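Local coordinates for protein glycosyltransferase (duf1792) (PDB 5V4A) that is the C-terminal DUF1792 (GT-D fold) glycosyltransferase part of a longer protein, binds UDP and probably transfers sugars from a nucleotide-linked donor, at residues A[31-36]-A[94-99]; A[69-74]-A[86-91]; A[126-131]-A[229-234]; A[238-243]-A[247-252]. All blocks are in the same frame, centred on the assembly; numbering follows the deposited sequence.

Overall arrangement
All four contacts lie within the GT-D glycosyltransferase fold, and they fall into two pairs. Contacts 1 and 2 share helix 82-103, and their centres are about 10 Å apart; in sequence, contact 2 falls between the two segments of contact 1. Contacts 3 and 4 come later in the chain, one after the other, with centres about 18 Å apart, and they meet where Trp230 packs on the loop of contact 4 and probably hydrogen-bonds to Val239 O. The centres of contacts 1 and 3 are about 29 Å apart. Contact 4 lies at the nucleotide site, through Glu248 and the UDP-binding Arg116, whereas contacts 1 to 3 join helices and loops of the surrounding fold.

Contact 1 of 4, residues A[31-36]-A[94-99]; sequences GEMDLV and PHFLEK
Met33 lays its CG over one face of the Phe96 ring, and this pair is the tight part of the contact: Met33 CG is 3.5 Å from Phe96 CG. The thioether chain leaves its helix with CG anti to the backbone N (chi1 170°) and then bends at chi2 and chi3, which turns the sulfur back toward the base of the aromatic side chain. Met33 SD sits 4.7 Å from the centroid of the Phe96 ring, well off the ring normal, an oblique Met-aromatic contact. On the opposite face lies CB of His95, so the ring is packed from both sides. Asp34 comes in beyond Met33, its OD2 3.6 Å from Phe96 CE2, with the carboxylate plane nearly perpendicular to the ring.

The looser side begins at Lys99. Its CB and CD brush the sulfur, Met33 SD to Lys99 CB being 4.1 Å, and the exposed chain then runs on to a bend at chi4. There the ammonium reaches the other helix through a single water, which accepts from Lys99 NZ and donates to Val36 O, so the polar link across this edge is indirect.

The axes of the two short helical segments pass 11.0 Å apart at 74°, leaving side chains to fill the gap between helix 30-36 and helix 82-103. Met33 also touches Met58 of helix 48-58, while Glu32 and Leu35 turn to Pro202 of helix 201-213.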
loop_
_atom_site.group_PDB
_atom_site.type_symbol
_atom_site.label_atom_id
_atom_site.label_comp_id
_atom_site.label_asym_id
_atom_site.label_seq_id
_atom_site.Cartn_x
_atom_site.Cartn_y
_atom_site.Cartn_z
ATOM N N GLY A 31 17.781 -19.932 6.436
ATOM C CA GLY A 31 18.592 -20.721 5.527
ATOM C C GLY A 31 19.952 -20.109 5.269
ATOM O O GLY A 31 20.925 -20.828 5.023
ATOM N N GLU A 32 20.034 -18.771 5.274
ATOM C CA GLU A 32 21.329 -18.114 5.100
ATOM C C GLU A 32 22.210 -18.296 6.330
ATOM O O GLU A 32 23.415 -18.575 6.212
ATOM C CB GLU A 32 21.115 -16.631 4.795
ATOM C CG GLU A 32 20.641 -16.366 3.380
ATOM C CD GLU A 32 19.285 -16.971 3.080
ATOM O OE1 GLU A 32 18.305 -16.612 3.777
ATOM O OE2 GLU A 32 19.192 -17.764 2.114
ATOM N N MET A 33 21.622 -18.167 7.522
ATOM C CA MET A 33 22.378 -18.417 8.743
ATOM C C MET A 33 22.831 -19.877 8.811
ATOM O O MET A 33 23.904 -20.169 9.351
ATOM C CB MET A 33 21.553 -18.027 9.970
ATOM C CG MET A 33 22.157 -18.464 11.275
ATOM S SD MET A 33 23.811 -17.742 11.511
ATOM C CE MET A 33 23.454 -15.983 11.508
ATOM N N ASP A 34 22.011 -20.802 8.305
ATOM C CA ASP A 34 22.437 -22.193 8.185
ATOM C C ASP A 34 23.738 -22.303 7.403
ATOM O O ASP A 34 24.660 -23.012 7.809
ATOM C CB ASP A 34 21.347 -23.024 7.505
ATOM C CG ASP A 34 20.457 -23.730 8.496
ATOM O OD1 ASP A 34 19.318 -24.089 8.121
ATOM O OD2 ASP A 34 20.905 -23.918 9.650
ATOM N N LEU A 35 23.798 -21.644 6.248
ATOM C CA LEU A 35 24.989 -21.693 5.409
ATOM C C LEU A 35 26.170 -20.971 6.053
ATOM O O LEU A 35 27.317 -21.414 5.916
ATOM C CB LEU A 35 24.682 -21.087 4.045
ATOM C CG LEU A 35 23.908 -21.947 3.051
ATOM C CD1 LEU A 35 23.358 -21.093 1.928
ATOM C CD2 LEU A 35 24.821 -23.054 2.492
ATOM N N VAL A 36 25.917 -19.848 6.737
ATOM C CA VAL A 36 26.998 -19.145 7.424
ATOM C C VAL A 36 27.567 -19.991 8.547
ATOM O O VAL A 36 28.734 -19.830 8.919
ATOM C CB VAL A 36 26.502 -17.782 7.952
ATOM C CG1 VAL A 36 27.564 -17.119 8.814
ATOM C CG2 VAL A 36 26.093 -16.882 6.788
ATOM N N PRO A 94 18.119 -20.713 19.774
ATOM C CA PRO A 94 19.032 -21.505 20.615
ATOM C C PRO A 94 20.377 -21.799 19.957
ATOM O O PRO A 94 21.415 -21.669 20.615
ATOM C CB PRO A 94 18.224 -22.777 20.879
ATOM C CG PRO A 94 16.806 -22.287 20.911
ATOM C CD PRO A 94 16.724 -21.184 19.897
ATOM N N HIS A 95 20.387 -22.186 18.677
ATOM C CA HIS A 95 21.640 -22.462 17.982
ATOM C C HIS A 95 22.418 -21.186 17.682
ATOM O O HIS A 95 23.611 -21.093 17.992
ATOM C CB HIS A 95 21.385 -23.234 16.683
ATOM C CG HIS A 95 21.278 -24.718 16.863
ATOM N ND1 HIS A 95 20.070 -25.371 16.992
ATOM C CD2 HIS A 95 22.233 -25.676 16.938
ATOM C CE1 HIS A 95 20.286 -26.667 17.133
ATOM N NE2 HIS A 95 21.590 -26.878 17.104
ATOM N N PHE A 96 21.765 -20.187 17.081
ATOM C CA PHE A 96 22.489 -19.151 16.349
ATOM C C PHE A 96 22.372 -17.746 16.931
ATOM O O PHE A 96 22.828 -16.795 16.285
ATOM C CB PHE A 96 22.026 -19.118 14.887
ATOM C CG PHE A 96 22.152 -20.431 14.176
ATOM C CD1 PHE A 96 23.351 -21.123 14.173
ATOM C CD2 PHE A 96 21.067 -20.972 13.505
ATOM C CE1 PHE A 96 23.471 -22.345 13.518
ATOM C CE2 PHE A 96 21.175 -22.189 12.848
ATOM C CZ PHE A 96 22.384 -22.880 12.855
ATOM N N LEU A 97 21.782 -17.570 18.117
ATOM C CA LEU A 97 21.595 -16.209 18.620
ATOM C C LEU A 97 22.927 -15.497 18.806
ATOM O O LEU A 97 23.069 -14.322 18.440
ATOM C CB LEU A 97 20.816 -16.214 19.935
ATOM C CG LEU A 97 20.687 -14.827 20.582
ATOM C CD1 LEU A 97 20.058 -13.809 19.628
ATOM C CD2 LEU A 97 19.912 -14.889 21.887
ATOM N N GLU A 98 23.924 -16.197 19.354
ATOM C CA GLU A 98 25.229 -15.586 19.565
ATOM C C GLU A 98 25.950 -15.307 18.253
ATOM O O GLU A 98 26.796 -14.408 18.207
ATOM C CB GLU A 98 26.086 -16.482 20.463
ATOM C CG GLU A 98 27.339 -15.815 21.022
ATOM C CD GLU A 98 27.027 -14.699 22.003
ATOM O OE1 GLU A 98 27.817 -13.733 22.082
ATOM O OE2 GLU A 98 26.000 -14.796 22.706
ATOM N N LYS A 99 25.609 -16.026 17.179
ATOM C CA LYS A 99 26.153 -15.686 15.868
ATOM C C LYS A 99 25.504 -14.418 15.326
ATOM O O LYS A 99 26.192 -13.538 14.789
ATOM C CB LYS A 99 25.955 -16.844 14.887
ATOM C CG LYS A 99 26.955 -17.991 15.064
ATOM C CD LYS A 99 27.078 -18.847 13.812
ATOM C CE LYS A 99 27.929 -20.075 14.103
ATOM N NZ LYS A 99 29.321 -19.654 14.431
HETATM O O HOH W 1 29.957 -19.493 11.519
#

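Contact 2 of 4, residues A[69-74]-A[86-91]; sequences CLPDVF and NFWSLN
Val73 drives one methyl straight onto the pyrrole part of the Trp88 indole: Val73 CG1 is 3.5 Å from the centroid of the five-membered ring and only 10° off its normal, a CH-pi contact centred on the face. On the opposite face of the same indole lies Phe87 CD2, so the tryptophan is held between a methyl group and the edge of the Phe87 ring.

The valine achieves this with CG1 anti to its carbonyl carbon (chi1 -58°), while its other methyl, CG2, reaches toward the benzo ring, 4.0 Å from Trp88 CE3. Pro71 meets the far end of the indole. Its CB stands 3.7 Å from Trp88 CH2, and CG follows at 3.9 Å from that same Trp88 CH2; the pyrrolidine crosses the tryptophan at about a right angle. Between these two residues, Asp72 is the centre of an inverse gamma turn. With this turn between them, Pro71 and Val73 both direct their side chains toward the helix, and Asp72 itself forms a salt bridge with Arg79 through its carboxylate.

The loop leaving strand 66-70 packs here on helix 82-103, within the beta-alpha-beta unit completed by strand 110-111. His92, one turn further along the helix, meets the indole edge-to-face. No hydrogen bond joins the two segments: the chemistry is wholly apolar and CH-pi, implying that shape fit and dispersion hold this buried junction together.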
loop_
_atom_site.group_PDB
_atom_site.type_symbol
_atom_site.label_atom_id
_atom_site.label_comp_id
_atom_site.label_asym_id
_atom_site.label_seq_id
_atom_site.Cartn_x
_atom_site.Cartn_y
_atom_site.Cartn_z
ATOM N N CYS A 69 18.122 -6.932 5.630
ATOM C CA CYS A 69 17.030 -7.435 6.451
ATOM C C CYS A 69 17.418 -8.689 7.217
ATOM O O CYS A 69 18.224 -9.502 6.749
ATOM C CB CYS A 69 15.786 -7.719 5.601
ATOM S SG CYS A 69 15.166 -6.243 4.736
ATOM N N LEU A 70 16.844 -8.820 8.405
ATOM C CA LEU A 70 16.981 -9.978 9.274
ATOM C C LEU A 70 15.594 -10.444 9.677
ATOM O O LEU A 70 14.622 -9.684 9.572
ATOM C CB LEU A 70 17.793 -9.647 10.532
ATOM C CG LEU A 70 19.256 -9.252 10.334
ATOM C CD1 LEU A 70 19.824 -8.752 11.648
ATOM C CD2 LEU A 70 20.056 -10.433 9.804
ATOM N N PRO A 71 15.450 -11.688 10.135
ATOM C CA PRO A 71 14.144 -12.119 10.647
ATOM C C PRO A 71 13.759 -11.310 11.882
ATOM O O PRO A 71 14.589 -11.038 12.755
ATOM C CB PRO A 71 14.350 -13.608 10.966
ATOM C CG PRO A 71 15.813 -13.823 10.997
ATOM C CD PRO A 71 16.436 -12.786 10.127
ATOM N N ASP A 72 12.497 -10.873 11.920
ATOM C CA ASP A 72 11.963 -10.080 13.029
ATOM C C ASP A 72 11.533 -11.025 14.158
ATOM O O ASP A 72 10.349 -11.215 14.453
ATOM C CB ASP A 72 10.823 -9.202 12.518
ATOM C CG ASP A 72 10.327 -8.205 13.548
ATOM O OD1 ASP A 72 10.824 -8.220 14.692
ATOM O OD2 ASP A 72 9.435 -7.394 13.206
ATOM N N VAL A 73 12.535 -11.625 14.809
ATOM C CA VAL A 73 12.289 -12.715 15.753
ATOM C C VAL A 73 12.959 -12.471 17.100
ATOM O O VAL A 73 12.750 -13.226 18.054
ATOM C CB VAL A 73 12.756 -14.064 15.171
ATOM C CG1 VAL A 73 12.053 -14.347 13.857
ATOM C CG2 VAL A 73 14.265 -14.078 14.996
ATOM N N PHE A 74 13.759 -11.416 17.203
ATOM C CA PHE A 74 14.463 -11.187 18.457
ATOM C C PHE A 74 13.569 -10.572 19.525
ATOM O O PHE A 74 14.027 -10.359 20.652
ATOM C CB PHE A 74 15.688 -10.308 18.199
ATOM C CG PHE A 74 16.578 -10.839 17.113
ATOM C CD1 PHE A 74 17.451 -11.882 17.362
ATOM C CD2 PHE A 74 16.493 -10.336 15.825
ATOM C CE1 PHE A 74 18.261 -12.391 16.351
ATOM C CE2 PHE A 74 17.295 -10.835 14.811
ATOM C CZ PHE A 74 18.180 -11.867 15.076
ATOM N N ASN A 86 7.632 -21.839 17.895
ATOM C CA ASN A 86 8.420 -22.995 18.318
ATOM C C ASN A 86 9.706 -23.124 17.508
ATOM O O ASN A 86 10.743 -23.529 18.045
ATOM C CB ASN A 86 7.577 -24.265 18.207
ATOM C CG ASN A 86 6.506 -24.350 19.285
ATOM O OD1 ASN A 86 6.714 -23.916 20.418
ATOM N ND2 ASN A 86 5.349 -24.890 18.927
ATOM N N PHE A 87 9.657 -22.798 16.214
ATOM C CA PHE A 87 10.851 -22.929 15.383
ATOM C C PHE A 87 11.932 -21.937 15.791
ATOM O O PHE A 87 13.089 -22.317 16.000
ATOM C CB PHE A 87 10.524 -22.742 13.903
ATOM C CG PHE A 87 11.754 -22.561 13.050
ATOM C CD1 PHE A 87 12.568 -23.642 12.743
ATOM C CD2 PHE A 87 12.117 -21.300 12.593
ATOM C CE1 PHE A 87 13.725 -23.468 11.973
ATOM C CE2 PHE A 87 13.261 -21.124 11.825
ATOM C CZ PHE A 87 14.061 -22.206 11.515
ATOM N N TRP A 88 11.587 -20.651 15.864
ATOM C CA TRP A 88 12.589 -19.638 16.187
ATOM C C TRP A 88 13.065 -19.769 17.627
ATOM O O TRP A 88 14.265 -19.674 17.899
ATOM C CB TRP A 88 12.022 -18.235 15.948
ATOM C CG TRP A 88 11.697 -17.949 14.519
ATOM C CD1 TRP A 88 10.454 -17.814 13.973
ATOM C CD2 TRP A 88 12.630 -17.732 13.452
ATOM N NE1 TRP A 88 10.556 -17.545 12.630
ATOM C CE2 TRP A 88 11.881 -17.484 12.287
ATOM C CE3 TRP A 88 14.022 -17.729 13.369
ATOM C CZ2 TRP A 88 12.481 -17.240 11.049
ATOM C CZ3 TRP A 88 14.611 -17.473 12.137
ATOM C CH2 TRP A 88 13.848 -17.240 11.000
ATOM N N SER A 89 12.138 -19.991 18.561
ATOM C CA SER A 89 12.447 -19.871 19.981
ATOM C C SER A 89 13.065 -21.129 20.572
ATOM O O SER A 89 13.756 -21.041 21.593
ATOM C CB SER A 89 11.179 -19.501 20.755
ATOM O OG SER A 89 11.204 -20.019 22.070
ATOM N N LEU A 90 12.837 -22.291 19.967
ATOM C CA LEU A 90 13.373 -23.538 20.481
ATOM C C LEU A 90 14.335 -24.224 19.524
ATOM O O LEU A 90 14.980 -25.201 19.920
ATOM C CB LEU A 90 12.229 -24.501 20.835
ATOM C CG LEU A 90 11.226 -23.950 21.849
ATOM C CD1 LEU A 90 10.142 -24.961 22.134
ATOM C CD2 LEU A 90 11.945 -23.572 23.132
ATOM N N ASN A 91 14.459 -23.741 18.290
ATOM C CA ASN A 91 15.323 -24.355 17.287
ATOM C C ASN A 91 16.359 -23.381 16.743
ATOM O O ASN A 91 17.563 -23.637 16.867
ATOM C CB ASN A 91 14.461 -24.949 16.163
ATOM C CG ASN A 91 15.231 -25.893 15.269
ATOM O OD1 ASN A 91 16.376 -26.247 15.556
ATOM N ND2 ASN A 91 14.586 -26.343 14.193
#

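Contact 3 of 4, residues A[126-131]-A[229-234]; sequences PSVGYF and EWFQMG
Phe231 and Phe131 form the aromatic part of the contact. Their planes are inclined at 33° with centroids 4.8 Å apart, an oblique pairing in which the two side chains run antiparallel alongside one another. Phe131 CE2 comes to 3.5 Å from Phe231 CG, and Phe131 CD2 stands over the face of the Phe231 ring, nearer its rim than its centre. A chi1 of 167°, opposite the backbone N, swings the Phe231 ring out from its helix into this meeting.

Aliphatic contacts gather at the other end of that ring. Phe231 CZ lies 3.7 Å from Val128 CA and 3.9 Å from Val128 CB, touching backbone and side chain together. Val128 also packs on Glu20 of the second subunit. Ser127 adds a looser approach through CB, while its hydroxyl is hydrogen-bonded to Pro117 O.

Polar bonds do not cross between the segments; they work within each one. Gly234 N, three residues on from Phe231, donates to Phe231 O at 3.0 Å in the Schellman motif that ends helix 224-233.

With segment axes 11.5 Å apart and N-to-C directions at 135°, this is an inclined helix-helix packing through aromatic side chains, joining helices 127-138 and 224-233 of the GT-D fold.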
loop_
_atom_site.group_PDB
_atom_site.type_symbol
_atom_site.label_atom_id
_atom_site.label_comp_id
_atom_site.label_asym_id
_atom_site.label_seq_id
_atom_site.Cartn_x
_atom_site.Cartn_y
_atom_site.Cartn_z
ATOM N N PRO A 126 -3.776 -7.589 8.664
ATOM C CA PRO A 126 -3.042 -6.573 7.889
ATOM C C PRO A 126 -2.401 -7.086 6.612
ATOM O O PRO A 126 -1.892 -6.260 5.837
ATOM C CB PRO A 126 -1.969 -6.076 8.876
ATOM C CG PRO A 126 -1.797 -7.157 9.869
ATOM C CD PRO A 126 -2.982 -8.090 9.799
ATOM N N SER A 127 -2.444 -8.398 6.345
ATOM C CA SER A 127 -1.736 -8.956 5.191
ATOM C C SER A 127 -2.159 -8.303 3.882
ATOM O O SER A 127 -1.316 -8.051 3.004
ATOM C CB SER A 127 -1.964 -10.462 5.118
ATOM O OG SER A 127 -1.403 -11.119 6.234
ATOM N N VAL A 128 -3.456 -7.999 3.743
ATOM C CA VAL A 128 -3.962 -7.368 2.528
ATOM C C VAL A 128 -3.216 -6.074 2.247
ATOM O O VAL A 128 -2.931 -5.741 1.091
ATOM C CB VAL A 128 -5.488 -7.159 2.645
ATOM C CG1 VAL A 128 -5.817 -6.217 3.770
ATOM C CG2 VAL A 128 -6.053 -6.616 1.347
ATOM N N GLY A 129 -2.912 -5.312 3.301
ATOM C CA GLY A 129 -2.217 -4.052 3.126
ATOM C C GLY A 129 -0.759 -4.276 2.816
ATOM O O GLY A 129 -0.156 -3.496 2.073
ATOM N N TYR A 130 -0.170 -5.345 3.365
ATOM C CA TYR A 130 1.229 -5.631 3.060
ATOM C C TYR A 130 1.398 -5.942 1.577
ATOM O O TYR A 130 2.319 -5.432 0.926
ATOM C CB TYR A 130 1.759 -6.779 3.934
ATOM C CG TYR A 130 1.723 -6.518 5.435
ATOM C CD1 TYR A 130 1.701 -5.223 5.934
ATOM C CD2 TYR A 130 1.732 -7.571 6.352
ATOM C CE1 TYR A 130 1.668 -4.982 7.291
ATOM C CE2 TYR A 130 1.716 -7.334 7.724
ATOM C CZ TYR A 130 1.669 -6.022 8.185
ATOM O OH TYR A 130 1.646 -5.743 9.537
ATOM N N PHE A 131 0.525 -6.796 1.024
ATOM C CA PHE A 131 0.604 -7.090 -0.405
ATOM C C PHE A 131 0.282 -5.858 -1.253
ATOM O O PHE A 131 0.821 -5.715 -2.358
ATOM C CB PHE A 131 -0.325 -8.254 -0.786
ATOM C CG PHE A 131 0.147 -9.602 -0.293
ATOM C CD1 PHE A 131 1.313 -10.166 -0.789
ATOM C CD2 PHE A 131 -0.590 -10.314 0.652
ATOM C CE1 PHE A 131 1.750 -11.415 -0.343
ATOM C CE2 PHE A 131 -0.159 -11.561 1.104
ATOM C CZ PHE A 131 1.023 -12.108 0.602
ATOM N N GLU A 229 -0.203 -16.924 -2.934
ATOM C CA GLU A 229 -1.143 -18.003 -3.226
ATOM C C GLU A 229 -1.899 -18.417 -1.971
ATOM O O GLU A 229 -3.134 -18.524 -1.985
ATOM C CB GLU A 229 -0.413 -19.190 -3.831
ATOM C CG GLU A 229 0.101 -18.949 -5.222
ATOM C CD GLU A 229 -0.920 -19.231 -6.302
ATOM O OE1 GLU A 229 -0.584 -19.004 -7.481
ATOM O OE2 GLU A 229 -2.045 -19.693 -5.983
ATOM N N TRP A 230 -1.180 -18.582 -0.855
ATOM C CA TRP A 230 -1.852 -18.941 0.390
ATOM C C TRP A 230 -2.830 -17.853 0.820
ATOM O O TRP A 230 -3.943 -18.156 1.275
ATOM C CB TRP A 230 -0.825 -19.201 1.491
ATOM C CG TRP A 230 -0.042 -20.445 1.262
ATOM C CD1 TRP A 230 -0.482 -21.590 0.671
ATOM C CD2 TRP A 230 1.326 -20.676 1.619
ATOM N NE1 TRP A 230 0.527 -22.521 0.630
ATOM C CE2 TRP A 230 1.646 -21.988 1.212
ATOM C CE3 TRP A 230 2.308 -19.903 2.247
ATOM C CZ2 TRP A 230 2.911 -22.543 1.403
ATOM C CZ3 TRP A 230 3.567 -20.457 2.438
ATOM C CH2 TRP A 230 3.856 -21.765 2.018
ATOM N N PHE A 231 -2.435 -16.581 0.673
ATOM C CA PHE A 231 -3.324 -15.466 0.994
ATOM C C PHE A 231 -4.591 -15.509 0.140
ATOM O O PHE A 231 -5.706 -15.403 0.663
ATOM C CB PHE A 231 -2.554 -14.141 0.824
ATOM C CG PHE A 231 -3.407 -12.907 0.809
ATOM C CD1 PHE A 231 -4.025 -12.457 1.962
ATOM C CD2 PHE A 231 -3.509 -12.139 -0.341
ATOM C CE1 PHE A 231 -4.787 -11.279 1.960
ATOM C CE2 PHE A 231 -4.259 -10.950 -0.352
ATOM C CZ PHE A 231 -4.900 -10.527 0.800
ATOM N N GLN A 232 -4.448 -15.719 -1.169
ATOM C CA GLN A 232 -5.622 -15.676 -2.035
ATOM C C GLN A 232 -6.565 -16.849 -1.787
ATOM O O GLN A 232 -7.775 -16.717 -1.982
ATOM C CB GLN A 232 -5.205 -15.663 -3.504
ATOM C CG GLN A 232 -4.287 -14.518 -3.889
ATOM C CD GLN A 232 -5.025 -13.348 -4.478
ATOM O OE1 GLN A 232 -5.736 -12.631 -3.774
ATOM N NE2 GLN A 232 -4.861 -13.142 -5.781
ATOM N N MET A 233 -6.033 -17.996 -1.370
ATOM C CA MET A 233 -6.855 -19.157 -1.055
ATOM C C MET A 233 -7.371 -19.107 0.377
ATOM O O MET A 233 -8.207 -19.932 0.757
ATOM C CB MET A 233 -6.044 -20.433 -1.343
ATOM C CG MET A 233 -5.291 -20.987 -0.185
ATOM S SD MET A 233 -4.430 -22.503 -0.677
ATOM C CE MET A 233 -3.794 -21.971 -2.254
ATOM N N GLY A 234 -6.918 -18.133 1.168
ATOM C CA GLY A 234 -7.272 -18.089 2.574
ATOM C C GLY A 234 -6.782 -19.280 3.364
ATOM O O GLY A 234 -7.470 -19.724 4.295
#

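Contact 4 of 4, residues A[238-243]-A[247-252]; sequences KVKLSH and AEHNFD
His249 reaches across to the earlier arm of the same long loop, which runs between helices 224-233 and 261-266. From CB, a chi1 of -61° directs the imidazole toward Lys238 and Lys240. CG and ND1 come first, lying against the Lys240 chain: His249 ND1 is 3.8 Å from Lys240 CD. On the other branch, His249 CD2 is 4.0 Å from Lys238 O. CE1 follows, 3.6 Å from Lys240 CB, and that same CB sits over the ring centre, 13° off the normal, in a CH-pi contact. At the tip, NE2 donates to Lys238 O over 3.0 Å with an N-H...O angle of 166°; the oxygen lies close to the ring plane.

Alongside, Glu248 OE1 approaches Lys238 CE at 3.2 Å, but the charges find other partners: OE1 forms a salt bridge with Arg116, a UDP-binding residue, and Lys238 NZ one with Asp120. Lys240 NZ bonds to Leu241 O and Asp254 O.

One straight bond and one ring face thus fix the imidazole's rotation. A carbonyl can only accept, so NE2 must carry a proton. The salt bridge of Glu248 to Arg116 is consistent with a second-shell role, positioning Arg116 beside the nucleotide.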
loop_
_atom_site.group_PDB
_atom_site.type_symbol
_atom_site.label_atom_id
_atom_site.label_comp_id
_atom_site.label_asym_id
_atom_site.label_seq_id
_atom_site.Cartn_x
_atom_site.Cartn_y
_atom_site.Cartn_z
ATOM N N LYS A 238 0.442 -24.457 5.288
ATOM C CA LYS A 238 1.334 -24.340 4.126
ATOM C C LYS A 238 1.046 -25.468 3.133
ATOM O O LYS A 238 1.839 -26.392 2.932
ATOM C CB LYS A 238 2.793 -24.343 4.555
ATOM C CG LYS A 238 3.231 -23.113 5.342
ATOM C CD LYS A 238 4.660 -23.283 5.842
ATOM C CE LYS A 238 5.145 -22.079 6.632
ATOM N NZ LYS A 238 4.121 -21.570 7.578
ATOM N N VAL A 239 -0.125 -25.374 2.508
ATOM C CA VAL A 239 -0.590 -26.402 1.581
ATOM C C VAL A 239 0.294 -26.434 0.343
ATOM O O VAL A 239 0.589 -25.390 -0.253
ATOM C CB VAL A 239 -2.054 -26.146 1.200
ATOM C CG1 VAL A 239 -2.523 -27.200 0.215
ATOM C CG2 VAL A 239 -2.927 -26.116 2.449
ATOM N N LYS A 240 0.699 -27.637 -0.080
ATOM C CA LYS A 240 1.621 -27.741 -1.204
ATOM C C LYS A 240 0.897 -27.567 -2.535
ATOM O O LYS A 240 -0.189 -28.123 -2.756
ATOM C CB LYS A 240 2.357 -29.081 -1.186
ATOM C CG LYS A 240 3.435 -29.179 -2.270
ATOM C CD LYS A 240 4.133 -30.524 -2.253
ATOM C CE LYS A 240 5.167 -30.582 -3.343
ATOM N NZ LYS A 240 4.586 -30.219 -4.670
ATOM N N LEU A 241 1.508 -26.783 -3.425
ATOM C CA LEU A 241 0.998 -26.604 -4.778
ATOM C C LEU A 241 1.634 -27.631 -5.707
ATOM O O LEU A 241 2.785 -28.040 -5.530
ATOM C CB LEU A 241 1.287 -25.184 -5.289
ATOM C CG LEU A 241 0.847 -24.043 -4.368
ATOM C CD1 LEU A 241 1.367 -22.683 -4.863
ATOM C CD2 LEU A 241 -0.668 -24.019 -4.243
ATOM N N SER A 242 0.875 -28.035 -6.715
ATOM C CA SER A 242 1.309 -29.133 -7.559
ATOM C C SER A 242 1.954 -28.691 -8.873
ATOM O O SER A 242 2.523 -29.542 -9.567
ATOM C CB SER A 242 0.131 -30.093 -7.811
ATOM O OG SER A 242 -0.743 -29.603 -8.799
ATOM N N HIS A 243 1.838 -27.411 -9.266
ATOM C CA HIS A 243 2.280 -26.980 -10.590
ATOM C C HIS A 243 3.444 -25.995 -10.552
ATOM O O HIS A 243 3.815 -25.451 -11.595
ATOM C CB HIS A 243 1.117 -26.396 -11.386
ATOM C CG HIS A 243 -0.030 -27.347 -11.548
ATOM N ND1 HIS A 243 -1.167 -27.293 -10.772
ATOM C CD2 HIS A 243 -0.190 -28.408 -12.375
ATOM C CE1 HIS A 243 -1.991 -28.260 -11.136
ATOM N NE2 HIS A 243 -1.420 -28.955 -12.103
ATOM N N ALA A 247 6.959 -22.784 -1.094
ATOM C CA ALA A 247 7.821 -22.490 0.045
ATOM C C ALA A 247 7.712 -23.575 1.113
ATOM O O ALA A 247 6.615 -24.033 1.448
ATOM C CB ALA A 247 7.424 -21.144 0.648
ATOM N N GLU A 248 8.865 -23.946 1.673
ATOM C CA GLU A 248 8.994 -24.966 2.714
ATOM C C GLU A 248 8.567 -26.347 2.222
ATOM O O GLU A 248 8.254 -27.231 3.027
ATOM C CB GLU A 248 8.233 -24.577 3.990
ATOM C CG GLU A 248 8.960 -23.513 4.850
ATOM C CD GLU A 248 8.706 -22.076 4.381
ATOM O OE1 GLU A 248 7.572 -21.595 4.583
ATOM O OE2 GLU A 248 9.635 -21.422 3.835
ATOM N N HIS A 249 8.509 -26.521 0.900
ATOM C CA HIS A 249 8.510 -27.829 0.257
ATOM C C HIS A 249 9.710 -27.827 -0.691
ATOM O O HIS A 249 9.573 -27.980 -1.908
ATOM C CB HIS A 249 7.183 -28.078 -0.462
ATOM C CG HIS A 249 5.995 -28.068 0.451
ATOM N ND1 HIS A 249 5.492 -29.210 1.041
ATOM C CD2 HIS A 249 5.221 -27.047 0.890
ATOM C CE1 HIS A 249 4.448 -28.891 1.787
ATOM N NE2 HIS A 249 4.263 -27.586 1.715
ATOM N N ASN A 250 10.900 -27.627 -0.126
ATOM C CA ASN A 250 12.018 -27.101 -0.901
ATOM C C ASN A 250 12.742 -28.155 -1.721
ATOM O O ASN A 250 13.622 -27.799 -2.512
ATOM C CB ASN A 250 12.992 -26.366 0.024
ATOM C CG ASN A 250 12.405 -25.067 0.570
ATOM O OD1 ASN A 250 11.432 -24.535 0.026
ATOM N ND2 ASN A 250 12.996 -24.553 1.643
ATOM N N PHE A 251 12.402 -29.436 -1.565
ATOM C CA PHE A 251 13.023 -30.433 -2.430
ATOM C C PHE A 251 12.429 -30.391 -3.833
ATOM O O PHE A 251 13.060 -30.875 -4.775
ATOM C CB PHE A 251 12.857 -31.831 -1.821
ATOM C CG PHE A 251 13.757 -32.885 -2.432
ATOM C CD1 PHE A 251 15.121 -32.888 -2.199
ATOM C CD2 PHE A 251 13.228 -33.855 -3.260
ATOM C CE1 PHE A 251 15.942 -33.872 -2.766
ATOM C CE2 PHE A 251 14.032 -34.842 -3.827
ATOM C CZ PHE A 251 15.399 -34.842 -3.584
ATOM N N ASP A 252 11.247 -29.772 -3.990
ATOM C CA ASP A 252 10.568 -29.621 -5.277
ATOM C C ASP A 252 10.149 -30.957 -5.877
ATOM O O ASP A 252 10.104 -31.102 -7.100
ATOM C CB ASP A 252 11.401 -28.843 -6.310
ATOM C CG ASP A 252 11.456 -27.358 -6.034
ATOM O OD1 ASP A 252 10.536 -26.847 -5.370
ATOM O OD2 ASP A 252 12.395 -26.692 -6.535
#